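Outer membrane protein assembly factor BamA (Haemophilus ducreyi, PDB 4K3C) probably takes part, within the Bam complex, in assembling and inserting beta-barrel proteins into the outer membrane, this chain holding its barrel and two POTRA domains. Local coordinates at residues Y390-M395 with N429-A434; G400-S405 with G518-Q523; A461-N466 with K486-S491. One frame throughout, in Å; residues are numbered along the deposited sequence.

Contact 1. Residues Y390-M395 with N429-A434; sequences YSAGGM and NAMVNA
Met431 and Tyr390 carry the tight part of this contact, in which an irregular loop lies along the start of a barrel strand. No hydrogen bond joins the two segments; the side-chain packing is largely apolar, with a ring edge against a peptide. Tyr390 CB packs on Met431 CB at 4.0 Å, and the thioether methyl Met431 CE stands at the same 4.0 Å from Tyr390 CB. The first torsion of Tyr390 (chi1 -52°) sets CG anti to the carbonyl carbon and brings the ring edge-on to the peptide where the strand begins: Tyr390 CD2 is 3.8 Å from Asn429 C, and Tyr390 CE2 is 3.9 Å from Asn429 O. Asn429 O and Ala430 N lie near the ring plane, so the peptide borders the ring at its rim.

Met431 points from the strand toward the loop. CG runs opposite the backbone N (chi1 174°), and a bend at chi3 of 72° turns the methyl back toward Tyr390. The sulfur lies beside the Ser391 carbonyl and the Ala392 methyl, with Ala392 CB 3.8 Å from Met431 SD. Asn429 is buried, its side chain directed away from the loop and its amide held by Thr467 OG1 and Thr376 O, to which ND2 donates.

The loose side begins at Ser391, partly exposed, which turns its CB away from the strand. Past Ala392 the loop and strand part, and Gly393 to Met395 make no contact with 429-434.

The loop containing 390-395 is thus laid on the inner side of the barrel wall against strand 430-440, reaching Ala374 of strand 366-378 through Tyr390 and Val464 of strand 453-465 through Ala392 and Met431.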
loop_
_atom_site.group_PDB
_atom_site.type_symbol
_atom_site.label_atom_id
_atom_site.label_comp_id
_atom_site.label_asym_id
_atom_site.label_seq_id
_atom_site.Cartn_x
_atom_site.Cartn_y
_atom_site.Cartn_z
ATOM N N TYR A 390 1.246 8.262 -21.793
ATOM C CA TYR A 390 1.157 9.092 -20.596
ATOM C C TYR A 390 0.706 10.521 -20.866
ATOM O O TYR A 390 0.870 11.066 -21.950
ATOM C CB TYR A 390 2.496 9.158 -19.884
ATOM C CG TYR A 390 3.132 7.821 -19.600
ATOM C CD1 TYR A 390 2.515 6.898 -18.774
ATOM C CD2 TYR A 390 4.374 7.498 -20.130
ATOM C CE1 TYR A 390 3.098 5.698 -18.495
ATOM C CE2 TYR A 390 4.969 6.277 -19.853
ATOM C CZ TYR A 390 4.319 5.383 -19.030
ATOM O OH TYR A 390 4.900 4.167 -18.745
ATOM N N SER A 391 0.135 11.123 -19.841
ATOM C CA SER A 391 -0.244 12.510 -19.879
ATOM C C SER A 391 -0.146 12.996 -18.435
ATOM O O SER A 391 -0.170 12.188 -17.500
ATOM C CB SER A 391 -1.657 12.677 -20.435
ATOM O OG SER A 391 -2.642 12.237 -19.511
ATOM N N ALA A 392 -0.004 14.306 -18.251
ATOM C CA ALA A 392 0.118 14.873 -16.918
ATOM C C ALA A 392 -0.874 16.004 -16.773
ATOM O O ALA A 392 -1.509 16.399 -17.744
ATOM C CB ALA A 392 1.539 15.360 -16.670
ATOM N N GLY A 393 -0.995 16.526 -15.558
ATOM C CA GLY A 393 -1.995 17.524 -15.232
ATOM C C GLY A 393 -2.843 17.027 -14.077
ATOM O O GLY A 393 -2.887 15.822 -13.807
ATOM N N GLY A 394 -3.505 17.947 -13.386
ATOM C CA GLY A 394 -4.397 17.590 -12.300
ATOM C C GLY A 394 -3.693 17.203 -11.017
ATOM O O GLY A 394 -2.485 16.974 -11.028
ATOM N N MET A 395 -4.456 17.142 -9.921
ATOM C CA MET A 395 -3.952 16.719 -8.614
ATOM C C MET A 395 -3.197 15.420 -8.790
ATOM O O MET A 395 -3.623 14.534 -9.535
ATOM C CB MET A 395 -5.100 16.514 -7.614
ATOM C CG MET A 395 -6.111 17.671 -7.519
ATOM S SD MET A 395 -7.125 17.607 -6.011
ATOM C CE MET A 395 -7.266 15.838 -5.759
ATOM N N ASN A 429 5.267 8.966 -24.505
ATOM C CA ASN A 429 5.883 7.778 -23.912
ATOM C C ASN A 429 6.940 8.071 -22.846
ATOM O O ASN A 429 7.698 7.173 -22.435
ATOM C CB ASN A 429 6.473 6.860 -24.984
ATOM C CG ASN A 429 7.674 7.473 -25.669
ATOM O OD1 ASN A 429 7.699 8.673 -25.951
ATOM N ND2 ASN A 429 8.677 6.655 -25.941
ATOM N N ALA A 430 6.986 9.324 -22.397
ATOM C CA ALA A 430 7.949 9.752 -21.379
ATOM C C ALA A 430 7.372 10.880 -20.556
ATOM O O ALA A 430 6.963 11.904 -21.090
ATOM C CB ALA A 430 9.230 10.175 -21.998
ATOM N N MET A 431 7.333 10.671 -19.251
ATOM C CA MET A 431 6.743 11.620 -18.337
ATOM C C MET A 431 7.732 11.804 -17.186
ATOM O O MET A 431 8.354 10.841 -16.741
ATOM C CB MET A 431 5.386 11.097 -17.836
ATOM C CG MET A 431 4.747 11.942 -16.761
ATOM S SD MET A 431 2.951 11.862 -16.670
ATOM C CE MET A 431 2.740 10.235 -15.999
ATOM N N VAL A 432 7.939 13.044 -16.761
ATOM C CA VAL A 432 8.596 13.299 -15.501
ATOM C C VAL A 432 7.766 14.366 -14.810
ATOM O O VAL A 432 7.244 15.288 -15.446
ATOM C CB VAL A 432 10.086 13.753 -15.649
ATOM C CG1 VAL A 432 10.743 13.861 -14.288
ATOM C CG2 VAL A 432 10.886 12.784 -16.499
ATOM N N ASN A 433 7.607 14.216 -13.507
ATOM C CA ASN A 433 6.937 15.227 -12.726
ATOM C C ASN A 433 7.671 15.323 -11.408
ATOM O O ASN A 433 8.345 14.376 -11.000
ATOM C CB ASN A 433 5.481 14.849 -12.488
ATOM C CG ASN A 433 5.331 13.625 -11.585
ATOM O OD1 ASN A 433 5.966 12.599 -11.800
ATOM N ND2 ASN A 433 4.502 13.742 -10.561
ATOM N N ALA A 434 7.571 16.469 -10.749
ATOM C CA ALA A 434 8.099 16.579 -9.403
ATOM C C ALA A 434 7.349 17.666 -8.695
ATOM O O ALA A 434 6.583 18.408 -9.317
ATOM C CB ALA A 434 9.547 16.871 -9.418
#

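Contact 2. Residues G400-S405 with G518-Q523; sequences GFAGGS and GDEIEQ
Ala402 N donates to Glu520 O across 2.8 Å, and the angle of 175° at the hydrogen marks this as the straight bond of the pair. Glu522 N also approaches Gly400 O, but with an angle of only 129° that bond is weak. Phe401 and Ile521 form the antiparallel non-hydrogen-bonded pair between these two bonds, their CA atoms 4.4 Å apart. Within 400-405, a type II turn from Ala402 to Ser405 is closed at Ala402 O, which accepts from both Ser405 N and Ser405 OG. Asp519 OD2 forms a salt bridge with Arg489 and also accepts from Tyr516 N.

Packing surrounds this polar core. The methyl Ile521 CD1 lies over one face of the Phe401 ring, 3.8 Å from its centroid and displaced toward the rim, a CH-pi contact between two side chains that run side by side. Glu520 CG is anti to the backbone N (chi1 172°), which carries the extended chain along Ala402, with Glu520 CG 3.5 Å from Ala402 CB. Glu522 CB lies 3.9 Å from Ala402 CB, so both glutamates pack on that methyl. Glu520 CB also meets Ser405 CB at 3.9 Å.

Gly400 and Phe401 belong to the Arg-Gly-Phe signature of the long sixth extracellular loop, which in Omp85 proteins folds back into the barrel; here a short bridge ties it to the beginning of the last barrel strand, 521-531.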
loop_
_atom_site.group_PDB
_atom_site.type_symbol
_atom_site.label_atom_id
_atom_site.label_comp_id
_atom_site.label_asym_id
_atom_site.label_seq_id
_atom_site.Cartn_x
_atom_site.Cartn_y
_atom_site.Cartn_z
ATOM N N GLY A 400 -3.453 23.032 -11.001
ATOM C CA GLY A 400 -3.676 24.174 -11.871
ATOM C C GLY A 400 -3.861 23.810 -13.342
ATOM O O GLY A 400 -4.514 24.527 -14.095
ATOM N N PHE A 401 -3.285 22.702 -13.780
ATOM C CA PHE A 401 -3.634 22.214 -15.109
ATOM C C PHE A 401 -4.712 21.121 -15.021
ATOM O O PHE A 401 -4.754 20.358 -14.054
ATOM C CB PHE A 401 -2.391 21.741 -15.856
ATOM C CG PHE A 401 -1.360 22.823 -16.052
ATOM C CD1 PHE A 401 -0.620 23.295 -14.981
ATOM C CD2 PHE A 401 -1.135 23.370 -17.303
ATOM C CE1 PHE A 401 0.322 24.278 -15.154
ATOM C CE2 PHE A 401 -0.185 24.355 -17.475
ATOM C CZ PHE A 401 0.539 24.812 -16.399
ATOM N N ALA A 402 -5.608 21.063 -16.001
ATOM C CA ALA A 402 -6.648 20.040 -15.959
ATOM C C ALA A 402 -6.021 18.672 -16.152
ATOM O O ALA A 402 -4.941 18.554 -16.728
ATOM C CB ALA A 402 -7.692 20.285 -17.010
ATOM N N GLY A 403 -6.693 17.644 -15.652
ATOM C CA GLY A 403 -6.211 16.289 -15.822
ATOM C C GLY A 403 -5.973 15.952 -17.287
ATOM O O GLY A 403 -6.802 16.247 -18.155
ATOM N N GLY A 404 -4.811 15.362 -17.562
ATOM C CA GLY A 404 -4.464 14.895 -18.892
ATOM C C GLY A 404 -4.301 15.977 -19.935
ATOM O O GLY A 404 -4.376 15.700 -21.130
ATOM N N SER A 405 -4.063 17.204 -19.479
ATOM C CA SER A 405 -3.904 18.344 -20.373
ATOM C C SER A 405 -2.467 18.529 -20.840
ATOM O O SER A 405 -2.212 19.290 -21.766
ATOM C CB SER A 405 -4.405 19.627 -19.707
ATOM O OG SER A 405 -3.715 19.870 -18.500
ATOM N N GLY A 518 -2.410 26.692 -25.576
ATOM C CA GLY A 518 -3.365 25.603 -25.717
ATOM C C GLY A 518 -3.459 24.653 -24.540
ATOM O O GLY A 518 -4.190 23.655 -24.594
ATOM N N ASP A 519 -2.711 24.955 -23.483
ATOM C CA ASP A 519 -2.747 24.166 -22.264
ATOM C C ASP A 519 -4.028 24.415 -21.472
ATOM O O ASP A 519 -4.386 25.564 -21.200
ATOM C CB ASP A 519 -1.517 24.475 -21.421
ATOM C CG ASP A 519 -0.270 23.905 -22.025
ATOM O OD1 ASP A 519 -0.390 23.324 -23.125
ATOM O OD2 ASP A 519 0.816 24.042 -21.422
ATOM N N GLU A 520 -4.737 23.350 -21.105
ATOM C CA GLU A 520 -5.962 23.566 -20.352
ATOM C C GLU A 520 -5.735 23.810 -18.863
ATOM O O GLU A 520 -5.350 22.899 -18.120
ATOM C CB GLU A 520 -6.941 22.440 -20.537
ATOM C CG GLU A 520 -8.100 22.595 -19.622
ATOM C CD GLU A 520 -9.186 21.664 -19.983
ATOM O OE1 GLU A 520 -9.205 21.287 -21.168
ATOM O OE2 GLU A 520 -10.008 21.313 -19.105
ATOM N N ILE A 521 -6.004 25.044 -18.442
ATOM C CA ILE A 521 -5.820 25.462 -17.059
ATOM C C ILE A 521 -7.081 25.295 -16.223
ATOM O O ILE A 521 -8.098 25.894 -16.519
ATOM C CB ILE A 521 -5.415 26.953 -16.989
ATOM C CG1 ILE A 521 -4.141 27.197 -17.794
ATOM C CG2 ILE A 521 -5.221 27.388 -15.550
ATOM C CD1 ILE A 521 -2.980 26.341 -17.368
ATOM N N GLU A 522 -7.001 24.496 -15.169
ATOM C CA GLU A 522 -8.094 24.346 -14.209
ATOM C C GLU A 522 -7.550 24.645 -12.815
ATOM O O GLU A 522 -7.058 23.753 -12.126
ATOM C CB GLU A 522 -8.643 22.921 -14.274
ATOM C CG GLU A 522 -9.638 22.519 -13.199
ATOM C CD GLU A 522 -10.072 21.061 -13.332
ATOM O OE1 GLU A 522 -9.192 20.164 -13.375
ATOM O OE2 GLU A 522 -11.297 20.817 -13.411
ATOM N N GLN A 523 -7.631 25.912 -12.420
ATOM C CA GLN A 523 -7.033 26.416 -11.185
ATOM C C GLN A 523 -7.563 25.791 -9.902
ATOM O O GLN A 523 -6.791 25.361 -9.035
ATOM C CB GLN A 523 -7.238 27.921 -11.097
ATOM C CG GLN A 523 -7.013 28.619 -12.396
ATOM C CD GLN A 523 -6.763 30.081 -12.208
ATOM O OE1 GLN A 523 -7.693 30.861 -12.001
ATOM N NE2 GLN A 523 -5.500 30.468 -12.265
#

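Contact 3. Residues A461-N466 with K486-S491; sequences AATVWN and KRVRAS
Ala462 and Arg489 face each other as an antiparallel hydrogen-bonded pair, and their two backbone bonds are the polar framework of the contact. Ala462 N donates to Arg489 O at 2.9 Å, and Arg489 N returns a bond to Ala462 O at 3.0 Å. Both are close to straight, with angles at the hydrogen of 160° and 167°. The short strand axes approach to 4.7 Å and run close to antiparallel.

Apolar contacts gather on the face bearing Ala461 and Ala490. These form the next, non-hydrogen-bonded pair and set methyl against methyl, Ala461 CB to Ala490 CB 3.6 Å. Further along, Val488 lies where the regular strand has not yet begun. Its CG1 stands anti to the backbone N (chi1 -170°), which puts it against Ala462 O and leaves Val488 CG2 facing Thr463 CB at 3.9 Å.

Charged and turn interactions shape the end of 486-491. Arg487 is the centre of an inverse gamma turn, closed by Val488 N to Lys486 O at 2.8 Å. The guanidinium of Arg489 curls back on this turn and grips Arg487 O side-on through NE and NH2, both to the one oxygen, which sits somewhat out of the guanidinium plane, with NH1 left for Asp519. These two anchors would restrain the rotation of the group. Thr463 OG1 bonds to Tyr485 O in the connecting loop.

Ala462 and Arg489 point toward the loop packed inside the barrel, where Arg489 touches Ile406, whereas Ala461 and Ala490 point to the opposite face. Antiparallel pairing of strands that follow each other in the chain is the up-and-down meander of an outer-membrane barrel, here the Omp85 barrel.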
loop_
_atom_site.group_PDB
_atom_site.type_symbol
_atom_site.label_atom_id
_atom_site.label_comp_id
_atom_site.label_asym_id
_atom_site.label_seq_id
_atom_site.Cartn_x
_atom_site.Cartn_y
_atom_site.Cartn_z
ATOM N N ALA A 461 5.520 20.597 -11.021
ATOM C CA ALA A 461 6.154 20.759 -12.323
ATOM C C ALA A 461 6.217 19.402 -13.007
ATOM O O ALA A 461 6.544 18.390 -12.375
ATOM C CB ALA A 461 7.542 21.357 -12.179
ATOM N N ALA A 462 5.884 19.391 -14.295
ATOM C CA ALA A 462 5.685 18.152 -15.045
ATOM C C ALA A 462 6.026 18.343 -16.523
ATOM O O ALA A 462 6.067 19.473 -17.023
ATOM C CB ALA A 462 4.257 17.685 -14.898
ATOM N N THR A 463 6.280 17.237 -17.215
ATOM C CA THR A 463 6.677 17.286 -18.615
ATOM C C THR A 463 6.370 15.952 -19.295
ATOM O O THR A 463 6.838 14.909 -18.862
ATOM C CB THR A 463 8.190 17.657 -18.771
ATOM O OG1 THR A 463 8.636 17.377 -20.104
ATOM C CG2 THR A 463 9.022 16.849 -17.820
ATOM N N VAL A 464 5.574 15.990 -20.357
ATOM C CA VAL A 464 5.270 14.787 -21.126
ATOM C C VAL A 464 5.655 14.929 -22.590
ATOM O O VAL A 464 5.128 15.770 -23.314
ATOM C CB VAL A 464 3.772 14.424 -21.082
ATOM C CG1 VAL A 464 3.532 13.183 -21.920
ATOM C CG2 VAL A 464 3.308 14.201 -19.660
ATOM N N TRP A 465 6.547 14.074 -23.040
ATOM C CA TRP A 465 7.004 14.152 -24.410
ATOM C C TRP A 465 7.017 12.812 -25.126
ATOM O O TRP A 465 6.882 11.764 -24.498
ATOM C CB TRP A 465 8.391 14.795 -24.472
ATOM C CG TRP A 465 9.589 13.956 -24.006
ATOM C CD1 TRP A 465 10.512 13.361 -24.800
ATOM C CD2 TRP A 465 9.996 13.693 -22.656
ATOM N NE1 TRP A 465 11.461 12.739 -24.041
ATOM C CE2 TRP A 465 11.170 12.934 -22.718
ATOM C CE3 TRP A 465 9.472 14.020 -21.402
ATOM C CZ2 TRP A 465 11.841 12.495 -21.582
ATOM C CZ3 TRP A 465 10.136 13.575 -20.274
ATOM C CH2 TRP A 465 11.312 12.823 -20.375
ATOM N N ASN A 466 7.202 12.884 -26.442
ATOM C CA ASN A 466 7.265 11.749 -27.341
ATOM C C ASN A 466 8.694 11.616 -27.837
ATOM O O ASN A 466 9.122 12.380 -28.709
ATOM C CB ASN A 466 6.344 12.040 -28.531
ATOM C CG ASN A 466 6.376 10.961 -29.618
ATOM O OD1 ASN A 466 7.293 10.128 -29.690
ATOM N ND2 ASN A 466 5.358 10.990 -30.493
ATOM N N LYS A 486 12.153 19.459 -22.730
ATOM C CA LYS A 486 12.263 20.728 -21.998
ATOM C C LYS A 486 10.992 21.608 -21.958
ATOM O O LYS A 486 11.025 22.719 -21.422
ATOM C CB LYS A 486 13.431 21.564 -22.533
ATOM C CG LYS A 486 14.701 20.789 -22.738
ATOM C CD LYS A 486 15.809 21.645 -23.354
ATOM C CE LYS A 486 15.563 21.962 -24.827
ATOM N NZ LYS A 486 14.655 23.136 -24.979
ATOM N N ARG A 487 9.882 21.137 -22.518
ATOM C CA ARG A 487 8.663 21.944 -22.534
ATOM C C ARG A 487 7.894 21.705 -21.255
ATOM O O ARG A 487 6.714 21.356 -21.233
ATOM C CB ARG A 487 7.853 21.708 -23.802
ATOM C CG ARG A 487 8.603 22.206 -25.021
ATOM C CD ARG A 487 7.916 21.889 -26.331
ATOM N NE ARG A 487 6.592 22.480 -26.411
ATOM C CZ ARG A 487 5.473 21.806 -26.190
ATOM N NH1 ARG A 487 4.301 22.415 -26.279
ATOM N NH2 ARG A 487 5.531 20.520 -25.886
ATOM N N VAL A 488 8.625 21.918 -20.177
ATOM C CA VAL A 488 8.155 21.703 -18.830
ATOM C C VAL A 488 7.158 22.779 -18.412
ATOM O O VAL A 488 7.315 23.972 -18.734
ATOM C CB VAL A 488 9.349 21.730 -17.869
ATOM C CG1 VAL A 488 8.939 21.273 -16.506
ATOM C CG2 VAL A 488 10.440 20.843 -18.407
ATOM N N ARG A 489 6.123 22.348 -17.707
ATOM C CA ARG A 489 5.185 23.281 -17.124
ATOM C C ARG A 489 5.268 23.176 -15.633
ATOM O O ARG A 489 5.736 22.167 -15.097
ATOM C CB ARG A 489 3.773 22.994 -17.610
ATOM C CG ARG A 489 3.526 23.552 -18.992
ATOM C CD ARG A 489 2.749 22.601 -19.824
ATOM N NE ARG A 489 3.583 21.844 -20.745
ATOM C CZ ARG A 489 3.183 21.498 -21.967
ATOM N NH1 ARG A 489 1.987 21.883 -22.384
ATOM N NH2 ARG A 489 3.961 20.773 -22.766
ATOM N N ALA A 490 4.823 24.224 -14.964
ATOM C CA ALA A 490 4.867 24.237 -13.533
ATOM C C ALA A 490 3.861 25.220 -12.960
ATOM O O ALA A 490 3.349 26.097 -13.640
ATOM C CB ALA A 490 6.238 24.569 -13.092
ATOM N N SER A 491 3.584 25.061 -11.682
ATOM C CA SER A 491 2.587 25.871 -11.038
ATOM C C SER A 491 2.926 26.015 -9.578
ATOM O O SER A 491 3.740 25.256 -9.041
ATOM C CB SER A 491 1.227 25.187 -11.154
ATOM O OG SER A 491 1.163 23.994 -10.378
#

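All three contacts lie in one region of the Omp85 barrel, but they join different kinds of element. Contact 3 is wall to wall, the buried pairing of strands 453-465 and 489-500. Contacts 1 and 2, both only partly buried, attach the same inward-folded loop to strands 430-440 and 521-531. Chemistry follows place: contact 3 relies on regular backbone bonds, contact 1 on largely apolar packing without any hydrogen bond across it, and contact 2 mixes a short bridge with a ring contact. Pairing of 430-440 with 453-465 joins contacts 1 and 3; a probable Gly394 N–Phe401 O bond joins contacts 1 and 2; and the Asp519–Arg489 salt bridge links contacts 2 and 3.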